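Local coordinates for protein quinone oxidoreductase (Coxiella burnetii, PDB 3TQH) that binds NADPH and probably uses it to reduce quinones, as a member of the medium-chain dehydrogenase/reductase family, at residues D154-H159 with A218-V223; G138-Q143 with F264-Q269; A169-K174 with K193-E198. All blocks are in the same frame, centred on the assembly; numbering follows the deposited sequence.

Contact 1. Residues D154-H159 with A218-V223. With NDP (NADPH dihydro-nicotinamide-adenine-dinucleotide phosphate), chain B.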
loop_
_atom_site.group_PDB
_atom_site.type_symbol
_atom_site.label_atom_id
_atom_site.label_comp_id
_atom_site.label_asym_id
_atom_site.label_seq_id
_atom_site.Cartn_x
_atom_site.Cartn_y
_atom_site.Cartn_z
ATOM N N ASP A 154 10.162 -7.532 21.336
ATOM C CA ASP A 154 9.360 -8.499 20.588
ATOM C C ASP A 154 10.071 -8.966 19.324
ATOM O O ASP A 154 10.800 -8.199 18.686
ATOM C CB ASP A 154 7.994 -7.899 20.197
ATOM C CG ASP A 154 7.040 -7.728 21.391
ATOM O OD1 ASP A 154 7.386 -8.116 22.532
ATOM O OD2 ASP A 154 5.923 -7.203 21.174
ATOM N N VAL A 155 9.853 -10.227 18.970
ATOM C CA VAL A 155 10.324 -10.756 17.701
ATOM C C VAL A 155 9.183 -10.658 16.709
ATOM O O VAL A 155 8.061 -11.077 17.004
ATOM C CB VAL A 155 10.767 -12.212 17.820
ATOM C CG1 VAL A 155 11.299 -12.711 16.476
ATOM C CG2 VAL A 155 11.816 -12.355 18.926
ATOM N N VAL A 156 9.474 -10.113 15.533
ATOM C CA VAL A 156 8.459 -9.890 14.519
ATOM C C VAL A 156 8.900 -10.460 13.172
ATOM O O VAL A 156 9.983 -10.149 12.685
ATOM C CB VAL A 156 8.145 -8.389 14.371
ATOM C CG1 VAL A 156 7.101 -8.169 13.300
ATOM C CG2 VAL A 156 7.660 -7.814 15.701
ATOM N N LEU A 157 8.047 -11.303 12.598
ATOM C CA LEU A 157 8.253 -11.876 11.282
ATOM C C LEU A 157 7.385 -11.107 10.287
ATOM O O LEU A 157 6.165 -11.123 10.407
ATOM C CB LEU A 157 7.868 -13.364 11.274
ATOM C CG LEU A 157 7.837 -14.047 9.902
ATOM C CD1 LEU A 157 9.219 -14.015 9.257
ATOM C CD2 LEU A 157 7.294 -15.486 9.998
ATOM N N ILE A 158 8.021 -10.440 9.323
ATOM C CA ILE A 158 7.334 -9.701 8.269
ATOM C C ILE A 158 7.575 -10.415 6.940
ATOM O O ILE A 158 8.681 -10.388 6.407
ATOM C CB ILE A 158 7.859 -8.242 8.167
ATOM C CG1 ILE A 158 7.728 -7.525 9.520
ATOM C CG2 ILE A 158 7.129 -7.473 7.085
ATOM C CD1 ILE A 158 8.108 -6.063 9.501
ATOM N N HIS A 159 6.547 -11.076 6.420
ATOM C CA HIS A 159 6.641 -11.715 5.114
ATOM C C HIS A 159 6.697 -10.661 4.013
ATOM O O HIS A 159 6.144 -9.572 4.158
ATOM C CB HIS A 159 5.446 -12.635 4.856
ATOM C CG HIS A 159 5.520 -13.943 5.577
ATOM N ND1 HIS A 159 6.406 -14.935 5.222
ATOM C CD2 HIS A 159 4.802 -14.431 6.615
ATOM C CE1 HIS A 159 6.241 -15.975 6.019
ATOM N NE2 HIS A 159 5.274 -15.695 6.872
ATOM N N ALA A 218 4.843 -11.690 16.772
ATOM C CA ALA A 218 3.894 -11.246 15.760
ATOM C C ALA A 218 4.361 -11.630 14.371
ATOM O O ALA A 218 5.549 -11.609 14.083
ATOM C CB ALA A 218 3.682 -9.742 15.844
ATOM N N VAL A 219 3.408 -12.004 13.527
ATOM C CA VAL A 219 3.653 -12.217 12.119
ATOM C C VAL A 219 2.861 -11.167 11.360
ATOM O O VAL A 219 1.641 -11.133 11.473
ATOM C CB VAL A 219 3.177 -13.612 11.669
ATOM C CG1 VAL A 219 3.254 -13.742 10.138
ATOM C CG2 VAL A 219 3.979 -14.727 12.384
ATOM N N ILE A 220 3.550 -10.296 10.622
ATOM C CA ILE A 220 2.893 -9.407 9.676
ATOM C C ILE A 220 2.879 -10.135 8.341
ATOM O O ILE A 220 3.862 -10.114 7.593
ATOM C CB ILE A 220 3.594 -8.043 9.535
ATOM C CG1 ILE A 220 3.864 -7.411 10.915
ATOM C CG2 ILE A 220 2.743 -7.109 8.690
ATOM C CD1 ILE A 220 2.631 -7.312 11.814
ATOM N N ASP A 221 1.768 -10.808 8.065
ATOM C CA ASP A 221 1.651 -11.654 6.887
ATOM C C ASP A 221 1.159 -10.824 5.702
ATOM O O ASP A 221 -0.021 -10.463 5.627
ATOM C CB ASP A 221 0.698 -12.821 7.155
ATOM C CG ASP A 221 0.306 -13.552 5.894
ATOM O OD1 ASP A 221 1.166 -13.687 4.996
ATOM O OD2 ASP A 221 -0.861 -13.993 5.789
ATOM N N LEU A 222 2.073 -10.524 4.784
ATOM C CA LEU A 222 1.749 -9.733 3.605
ATOM C C LEU A 222 1.610 -10.587 2.344
ATOM O O LEU A 222 1.506 -10.044 1.251
ATOM C CB LEU A 222 2.804 -8.644 3.411
ATOM C CG LEU A 222 2.883 -7.634 4.565
ATOM C CD1 LEU A 222 4.178 -6.850 4.503
ATOM C CD2 LEU A 222 1.667 -6.700 4.542
ATOM N N VAL A 223 1.593 -11.914 2.501
ATOM C CA VAL A 223 1.393 -12.842 1.367
ATOM C C VAL A 223 0.034 -13.546 1.441
ATOM O O VAL A 223 -0.651 -13.686 0.434
ATOM C CB VAL A 223 2.517 -13.904 1.286
ATOM C CG1 VAL A 223 2.286 -14.851 0.106
ATOM C CG2 VAL A 223 3.873 -13.224 1.178
HETATM P PA NDP B . 4.082 -5.931 -3.304
HETATM O O1A NDP B . 3.712 -6.311 -4.681
HETATM O O2A NDP B . 4.747 -4.615 -3.265
HETATM O O5B NDP B . 5.068 -7.031 -2.671
HETATM C C5B NDP B . 6.079 -7.595 -3.484
HETATM C C4B NDP B . 7.063 -8.369 -2.621
HETATM O O4B NDP B . 6.498 -9.616 -2.272
HETATM C C3B NDP B . 8.386 -8.681 -3.308
HETATM O O3B NDP B . 9.409 -7.882 -2.753
HETATM C C2B NDP B . 8.626 -10.168 -3.063
HETATM O O2B NDP B . 9.904 -10.439 -2.532
HETATM C C1B NDP B . 7.548 -10.530 -2.056
HETATM N N9A NDP B . 7.024 -11.898 -2.180
HETATM C C8A NDP B . 6.338 -12.428 -3.245
HETATM N N7A NDP B . 6.009 -13.703 -2.952
HETATM C C5A NDP B . 6.472 -13.994 -1.720
HETATM C C6A NDP B . 6.410 -15.153 -0.958
HETATM N N6A NDP B . 5.805 -16.224 -1.443
HETATM N N1A NDP B . 6.984 -15.177 0.293
HETATM C C2A NDP B . 7.614 -14.041 0.781
HETATM N N3A NDP B . 7.671 -12.883 0.025
HETATM C C4A NDP B . 7.109 -12.866 -1.215
HETATM O O3 NDP B . 2.790 -5.965 -2.342
HETATM P PN NDP B . 2.432 -4.924 -1.161
HETATM O O1N NDP B . 1.988 -3.649 -1.761
HETATM O O2N NDP B . 3.468 -4.895 -0.118
HETATM O O5D NDP B . 1.134 -5.655 -0.558
HETATM C C5D NDP B . 1.172 -6.999 -0.118
HETATM C C4D NDP B . -0.248 -7.541 0.004
HETATM O O4D NDP B . -0.978 -6.791 0.957
HETATM C C3D NDP B . -0.997 -7.449 -1.317
HETATM O O3D NDP B . -1.682 -8.657 -1.554
HETATM C C2D NDP B . -1.948 -6.286 -1.127
HETATM O O2D NDP B . -3.127 -6.413 -1.901
HETATM C C1D NDP B . -2.191 -6.325 0.385
HETATM N N1N NDP B . -2.578 -5.033 0.996
HETATM C C2N NDP B . -3.686 -5.018 1.807
HETATM C C3N NDP B . -4.168 -3.845 2.384
HETATM C C7N NDP B . -5.380 -3.847 3.269
HETATM O O7N NDP B . -5.823 -2.621 3.809
HETATM N N7N NDP B . -6.015 -4.991 3.518
HETATM C C4N NDP B . -3.440 -2.563 2.094
HETATM C C5N NDP B . -2.235 -2.647 1.213
HETATM C C6N NDP B . -1.863 -3.891 0.710
HETATM P P2B NDP B . 11.037 -11.170 -3.413
HETATM O O1X NDP B . 12.352 -11.048 -2.684
HETATM O O2X NDP B . 11.161 -10.498 -4.760
HETATM O O3X NDP B . 10.728 -12.628 -3.615
#
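I158 and I220 stand side by side on one face of the sheet, with their CG1 atoms 4.1 Å apart. I220 CG1 stands beside its backbone N (chi1 -50°), where it also touches CG1 of V156, and A218 continues this apolar row; helix 164-175 packs over it through A169 and I170. On the other face L157 and V219 run alongside each other, CD2 of L157 lying 4.2 Å from CG2 of V219.

Between the two faces the backbones pair in parallel register, their directions 16° apart. A218 O takes the N-H of L157 at 2.9 Å, and L157 O takes that of I220 at 2.8 Å; bonds from A218 N to V155 O and from H159 N to I220 O lengthen the ladder.

At the C-terminal edge the ring of H159 meets V219 and D221 obliquely, its CD2 3.9 Å from V219 CG1. Both ring nitrogens are bonded beyond the pair, ND1 to T183 and NE2 to S231, which fixes the ring's rotation. D221 OD1 accepts V223 N at 3.1 Å from above the carboxylate plane, an Asx turn, while OD2 goes to S243. V223 CG2 lies 3.8 Å from N1A of the NADPH adenine, and L222 O 3.3 Å from C4D of the nicotinamide ribose. Adjacent middle strands of a six-stranded parallel sheet, ordered 3-2-1-4-5-6, meet the dinucleotide C-terminally, as in a Rossmann fold.

Contact 2. Residues G138-Q143 with F264-Q269. With NDP (NADPH dihydro-nicotinamide-adenine-dinucleotide phosphate), chain B.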
loop_
_atom_site.group_PDB
_atom_site.type_symbol
_atom_site.label_atom_id
_atom_site.label_comp_id
_atom_site.label_asym_id
_atom_site.label_seq_id
_atom_site.Cartn_x
_atom_site.Cartn_y
_atom_site.Cartn_z
ATOM N N GLY A 138 2.432 2.923 3.536
ATOM C CA GLY A 138 2.836 3.396 4.854
ATOM C C GLY A 138 1.777 3.223 5.922
ATOM O O GLY A 138 2.078 2.777 7.033
ATOM N N LEU A 139 0.541 3.594 5.604
ATOM C CA LEU A 139 -0.546 3.472 6.570
ATOM C C LEU A 139 -0.812 2.008 6.881
ATOM O O LEU A 139 -1.148 1.669 8.014
ATOM C CB LEU A 139 -1.828 4.149 6.077
ATOM C CG LEU A 139 -1.846 5.682 6.071
ATOM C CD1 LEU A 139 -3.048 6.209 5.274
ATOM C CD2 LEU A 139 -1.840 6.248 7.497
ATOM N N THR A 140 -0.655 1.137 5.886
ATOM C CA THR A 140 -0.851 -0.289 6.104
ATOM C C THR A 140 0.247 -0.857 7.006
ATOM O O THR A 140 -0.038 -1.538 7.993
ATOM C CB THR A 140 -0.898 -1.070 4.787
ATOM O OG1 THR A 140 -1.866 -0.477 3.914
ATOM C CG2 THR A 140 -1.280 -2.513 5.048
ATOM N N ALA A 141 1.499 -0.566 6.675
ATOM C CA ALA A 141 2.623 -1.007 7.493
ATOM C C ALA A 141 2.401 -0.624 8.954
ATOM O O ALA A 141 2.485 -1.469 9.837
ATOM C CB ALA A 141 3.917 -0.406 6.972
ATOM N N LEU A 142 2.080 0.643 9.201
ATOM C CA LEU A 142 1.943 1.155 10.566
ATOM C C LEU A 142 0.778 0.509 11.314
ATOM O O LEU A 142 0.924 0.057 12.450
ATOM C CB LEU A 142 1.758 2.674 10.540
ATOM C CG LEU A 142 1.839 3.432 11.865
ATOM C CD1 LEU A 142 3.140 3.110 12.625
ATOM C CD2 LEU A 142 1.710 4.933 11.613
ATOM N N GLN A 143 -0.379 0.465 10.666
ATOM C CA GLN A 143 -1.584 -0.070 11.289
ATOM C C GLN A 143 -1.506 -1.578 11.524
ATOM O O GLN A 143 -2.121 -2.089 12.457
ATOM C CB GLN A 143 -2.811 0.306 10.467
ATOM C CG GLN A 143 -3.102 1.805 10.507
ATOM C CD GLN A 143 -4.127 2.250 9.482
ATOM O OE1 GLN A 143 -4.787 1.431 8.846
ATOM N NE2 GLN A 143 -4.268 3.555 9.325
ATOM N N PHE A 264 -5.679 -11.549 13.271
ATOM C CA PHE A 264 -6.379 -10.353 12.829
ATOM C C PHE A 264 -6.274 -10.227 11.314
ATOM O O PHE A 264 -5.279 -10.638 10.715
ATOM C CB PHE A 264 -5.750 -9.100 13.452
ATOM C CG PHE A 264 -5.922 -9.001 14.940
ATOM C CD1 PHE A 264 -7.144 -8.625 15.485
ATOM C CD2 PHE A 264 -4.858 -9.265 15.795
ATOM C CE1 PHE A 264 -7.310 -8.528 16.865
ATOM C CE2 PHE A 264 -5.010 -9.164 17.176
ATOM C CZ PHE A 264 -6.237 -8.794 17.715
ATOM N N GLY A 265 -7.312 -9.659 10.708
ATOM C CA GLY A 265 -7.213 -9.124 9.362
ATOM C C GLY A 265 -6.768 -7.676 9.472
ATOM O O GLY A 265 -6.456 -7.191 10.561
ATOM N N LEU A 266 -6.734 -6.985 8.340
ATOM C CA LEU A 266 -6.451 -5.559 8.321
ATOM C C LEU A 266 -7.139 -4.917 7.130
ATOM O O LEU A 266 -7.000 -5.393 5.999
ATOM C CB LEU A 266 -4.946 -5.295 8.241
ATOM C CG LEU A 266 -4.537 -3.863 8.603
ATOM C CD1 LEU A 266 -4.373 -3.740 10.111
ATOM C CD2 LEU A 266 -3.258 -3.440 7.898
ATOM N N LEU A 267 -7.895 -3.853 7.403
ATOM C CA LEU A 267 -8.405 -2.954 6.373
ATOM C C LEU A 267 -7.816 -1.573 6.632
ATOM O O LEU A 267 -8.158 -0.914 7.623
ATOM C CB LEU A 267 -9.930 -2.890 6.411
ATOM C CG LEU A 267 -10.677 -4.109 5.855
ATOM C CD1 LEU A 267 -12.120 -4.112 6.341
ATOM C CD2 LEU A 267 -10.612 -4.142 4.328
ATOM N N LYS A 268 -6.910 -1.156 5.749
ATOM C CA LYS A 268 -6.268 0.152 5.831
ATOM C C LYS A 268 -7.305 1.265 5.918
ATOM O O LYS A 268 -8.198 1.356 5.079
ATOM C CB LYS A 268 -5.374 0.378 4.604
ATOM C CG LYS A 268 -4.792 1.801 4.491
ATOM C CD LYS A 268 -4.729 2.268 3.044
ATOM C CE LYS A 268 -6.095 2.605 2.463
ATOM N NZ LYS A 268 -6.123 2.425 0.970
ATOM N N GLN A 269 -7.177 2.102 6.943
ATOM C CA GLN A 269 -8.013 3.284 7.097
ATOM C C GLN A 269 -7.164 4.541 6.927
ATOM O O GLN A 269 -5.984 4.551 7.286
ATOM C CB GLN A 269 -8.661 3.303 8.484
ATOM C CG GLN A 269 -9.618 2.159 8.762
ATOM C CD GLN A 269 -10.177 2.218 10.174
ATOM O OE1 GLN A 269 -10.667 3.261 10.619
ATOM N NE2 GLN A 269 -10.106 1.100 10.889
HETATM P PA NDP B . 4.082 -5.931 -3.304
HETATM O O1A NDP B . 3.712 -6.311 -4.681
HETATM O O2A NDP B . 4.747 -4.615 -3.265
HETATM O O5B NDP B . 5.068 -7.031 -2.671
HETATM C C5B NDP B . 6.079 -7.595 -3.484
HETATM C C4B NDP B . 7.063 -8.369 -2.621
HETATM O O4B NDP B . 6.498 -9.616 -2.272
HETATM C C3B NDP B . 8.386 -8.681 -3.308
HETATM O O3B NDP B . 9.409 -7.882 -2.753
HETATM C C2B NDP B . 8.626 -10.168 -3.063
HETATM O O2B NDP B . 9.904 -10.439 -2.532
HETATM C C1B NDP B . 7.548 -10.530 -2.056
HETATM N N9A NDP B . 7.024 -11.898 -2.180
HETATM C C8A NDP B . 6.338 -12.428 -3.245
HETATM N N7A NDP B . 6.009 -13.703 -2.952
HETATM C C5A NDP B . 6.472 -13.994 -1.720
HETATM C C6A NDP B . 6.410 -15.153 -0.958
HETATM N N6A NDP B . 5.805 -16.224 -1.443
HETATM N N1A NDP B . 6.984 -15.177 0.293
HETATM C C2A NDP B . 7.614 -14.041 0.781
HETATM N N3A NDP B . 7.671 -12.883 0.025
HETATM C C4A NDP B . 7.109 -12.866 -1.215
HETATM O O3 NDP B . 2.790 -5.965 -2.342
HETATM P PN NDP B . 2.432 -4.924 -1.161
HETATM O O1N NDP B . 1.988 -3.649 -1.761
HETATM O O2N NDP B . 3.468 -4.895 -0.118
HETATM O O5D NDP B . 1.134 -5.655 -0.558
HETATM C C5D NDP B . 1.172 -6.999 -0.118
HETATM C C4D NDP B . -0.248 -7.541 0.004
HETATM O O4D NDP B . -0.978 -6.791 0.957
HETATM C C3D NDP B . -0.997 -7.449 -1.317
HETATM O O3D NDP B . -1.682 -8.657 -1.554
HETATM C C2D NDP B . -1.948 -6.286 -1.127
HETATM O O2D NDP B . -3.127 -6.413 -1.901
HETATM C C1D NDP B . -2.191 -6.325 0.385
HETATM N N1N NDP B . -2.578 -5.033 0.996
HETATM C C2N NDP B . -3.686 -5.018 1.807
HETATM C C3N NDP B . -4.168 -3.845 2.384
HETATM C C7N NDP B . -5.380 -3.847 3.269
HETATM O O7N NDP B . -5.823 -2.621 3.809
HETATM N N7N NDP B . -6.015 -4.991 3.518
HETATM C C4N NDP B . -3.440 -2.563 2.094
HETATM C C5N NDP B . -2.235 -2.647 1.213
HETATM C C6N NDP B . -1.863 -3.891 0.710
HETATM P P2B NDP B . 11.037 -11.170 -3.413
HETATM O O1X NDP B . 12.352 -11.048 -2.684
HETATM O O2X NDP B . 11.161 -10.498 -4.760
HETATM O O3X NDP B . 10.728 -12.628 -3.615
HETATM O O HOH W 1 -6.471 -0.126 10.121
#
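The nicotinamide end of the NADPH pocket is built here, where helix 135-147 meets the loop that follows strand 262-264. Q143 reaches from the helix and pairs its flat amide with the backbone of Q269. OE1 accepts Q269 N at 3.1 Å, in the carbonyl plane and on a lone pair, while NE2 donates to Q269 O at 2.8 Å. Both bonds are nearly straight, 171° and 172° at the hydrogen. The chain of Q143 is extended beyond CG (chi2 168°), which carries the amide out to the loop. A water bridges Q143 OE1 and L267 O, and E274 takes a further bond from NE2.

Closer to the cofactor, T140 CG2 lies 3.6 Å from L266 CD2, and CD1 of the same leucine rests against Q143 O. OG1 of T140, bonded to T136 O in its own helix, sits 3.2 Å from C4N of the nicotinamide and faces the first methylenes of K268.

The loop backbone reads the carboxamide: L266 O receives N7N at 2.7 Å, and K268 N donates to O7N at the same length. One donor and one acceptor matched to an amide fix the rotation of the carboxamide, and with it probably the ring that carries hydride carbon C4N. Q143, holding Q269 by both N and O, probably steadies that backbone from the second shell.

Contact 3. Residues A169-K174 with K193-E198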
loop_
_atom_site.group_PDB
_atom_site.type_symbol
_atom_site.label_atom_id
_atom_site.label_comp_id
_atom_site.label_asym_id
_atom_site.label_seq_id
_atom_site.Cartn_x
_atom_site.Cartn_y
_atom_site.Cartn_z
ATOM N N ALA A 169 7.376 -1.438 6.752
ATOM C CA ALA A 169 7.086 -2.161 7.991
ATOM C C ALA A 169 8.366 -2.567 8.705
ATOM O O ALA A 169 8.492 -2.397 9.915
ATOM C CB ALA A 169 6.228 -3.394 7.702
ATOM N N ILE A 170 9.318 -3.096 7.947
ATOM C CA ILE A 170 10.629 -3.435 8.494
ATOM C C ILE A 170 11.294 -2.243 9.171
ATOM O O ILE A 170 11.831 -2.366 10.270
ATOM C CB ILE A 170 11.581 -3.964 7.403
ATOM C CG1 ILE A 170 11.148 -5.369 6.969
ATOM C CG2 ILE A 170 13.037 -3.956 7.919
ATOM C CD1 ILE A 170 11.922 -5.909 5.785
ATOM N N GLN A 171 11.265 -1.092 8.514
ATOM C CA GLN A 171 11.905 0.099 9.070
ATOM C C GLN A 171 11.155 0.566 10.307
ATOM O O GLN A 171 11.769 0.891 11.320
ATOM C CB GLN A 171 11.944 1.221 8.051
ATOM C CG GLN A 171 12.803 0.931 6.869
ATOM C CD GLN A 171 12.682 2.010 5.827
ATOM O OE1 GLN A 171 13.312 3.054 5.946
ATOM N NE2 GLN A 171 11.862 1.770 4.801
ATOM N N LEU A 172 9.828 0.594 10.211
ATOM C CA LEU A 172 8.990 0.983 11.336
ATOM C C LEU A 172 9.135 0.025 12.516
ATOM O O LEU A 172 9.184 0.469 13.662
ATOM C CB LEU A 172 7.525 1.114 10.910
ATOM C CG LEU A 172 7.230 2.332 10.020
ATOM C CD1 LEU A 172 5.816 2.262 9.431
ATOM C CD2 LEU A 172 7.444 3.639 10.780
ATOM N N ALA A 173 9.232 -1.273 12.240
ATOM C CA ALA A 173 9.417 -2.279 13.298
ATOM C C ALA A 173 10.771 -2.139 13.995
ATOM O O ALA A 173 10.867 -2.334 15.202
ATOM C CB ALA A 173 9.270 -3.679 12.730
ATOM N N LYS A 174 11.809 -1.813 13.226
ATOM C CA LYS A 174 13.143 -1.579 13.766
ATOM C C LYS A 174 13.138 -0.359 14.682
ATOM O O LYS A 174 13.733 -0.385 15.769
ATOM C CB LYS A 174 14.149 -1.384 12.625
ATOM C CG LYS A 174 15.594 -1.110 13.062
ATOM C CD LYS A 174 16.302 -2.375 13.523
ATOM C CE LYS A 174 17.716 -2.061 14.003
ATOM N NZ LYS A 174 18.395 -3.251 14.600
ATOM N N LYS A 193 18.626 -6.208 5.092
ATOM C CA LYS A 193 19.552 -6.083 6.220
ATOM C C LYS A 193 19.838 -4.611 6.484
ATOM O O LYS A 193 19.751 -4.152 7.628
ATOM C CB LYS A 193 20.857 -6.833 5.956
ATOM C CG LYS A 193 20.738 -8.353 6.100
ATOM C CD LYS A 193 21.041 -8.825 7.521
ATOM C CE LYS A 193 21.065 -10.344 7.615
ATOM N NZ LYS A 193 21.781 -10.814 8.841
ATOM N N ALA A 194 20.145 -3.876 5.416
ATOM C CA ALA A 194 20.442 -2.443 5.508
ATOM C C ALA A 194 19.266 -1.606 6.039
ATOM O O ALA A 194 19.484 -0.559 6.649
ATOM C CB ALA A 194 20.910 -1.909 4.152
ATOM N N LEU A 195 18.035 -2.066 5.811
ATOM C CA LEU A 195 16.840 -1.380 6.332
ATOM C C LEU A 195 16.509 -1.731 7.787
ATOM O O LEU A 195 15.660 -1.085 8.396
ATOM C CB LEU A 195 15.612 -1.671 5.460
ATOM C CG LEU A 195 15.581 -1.125 4.031
ATOM C CD1 LEU A 195 14.192 -1.332 3.459
ATOM C CD2 LEU A 195 15.967 0.338 3.969
ATOM N N GLY A 196 17.169 -2.751 8.338
ATOM C CA GLY A 196 17.016 -3.103 9.754
ATOM C C GLY A 196 16.630 -4.542 10.071
ATOM O O GLY A 196 16.503 -4.893 11.241
ATOM N N ALA A 197 16.443 -5.383 9.059
ATOM C CA ALA A 197 16.164 -6.796 9.307
ATOM C C ALA A 197 17.374 -7.449 9.978
ATOM O O ALA A 197 18.512 -7.205 9.583
ATOM C CB ALA A 197 15.818 -7.513 8.006
ATOM N N GLU A 198 17.127 -8.261 11.002
ATOM C CA GLU A 198 18.186 -9.030 11.653
ATOM C C GLU A 198 18.419 -10.350 10.927
ATOM O O GLU A 198 19.550 -10.820 10.838
ATOM C CB GLU A 198 17.832 -9.320 13.110
ATOM C CG GLU A 198 19.038 -9.737 13.950
ATOM C CD GLU A 198 18.665 -10.615 15.124
ATOM O OE1 GLU A 198 18.179 -11.747 14.892
ATOM O OE2 GLU A 198 18.872 -10.178 16.278
#
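I170 sends CG2 against the turn that ends helix 186-195, touching L195 O and A197 N at 3.9 Å each. With CG2 opposite the backbone N (chi1 -72°, which sets CG1 beside N), the methyl faces the turn and also meets CB of L195.

One residue on, Q171 and L195 cross at an angle. CG of Q171 packs 3.8 Å from L195 O, and the leucine methyls lie along the amide, CD2 being 4.1 Å from Q171 CD. The polar end of Q171 is engaged elsewhere: NE2 bonds to H167 O, a turn back in its own helix, and OE1 accepts R288 N.

K174, at the exposed end, lays its chain along G196, with CD 3.4 Å from G196 O. The bend at chi2 (77°) directs the chain past that carbonyl. G196 closes the helix in a Schellman motif with positive phi (126°), and without a side chain there the lysine comes close, its CG 4.1 Å from G196 CA.

No hydrogen bond joins the two segments, and their meeting depends on shape and on aliphatic carbon. Methyls and methylenes of one helix fit against the backbone of the other's C-terminal turn, while the amide of Q171 is satisfied by partners outside the pair.

Overall arrangement
All three contacts lie in the Rossmann-type nucleotide-binding part of the chain, with contact 3 inside the chain span of contact 1, and contact 1 inside that of contact 2. Contact 1 forms the middle of the six-stranded parallel sheet. Contact 3, centres about 12 Å apart, joins two helices that follow strands 155-158 and 179-184; I158 CD1 reaches I170 N at 3.6 Å. Contact 2, its centre about 13 Å from that of contact 1 and about 17 Å from that of contact 3, adjoins helix 164-175 where A141 meets A169. Contact 1 meets the adenine and the nicotinamide-side ribose, contact 2 the nicotinamide, so sheet core and loop probably position NADPH together.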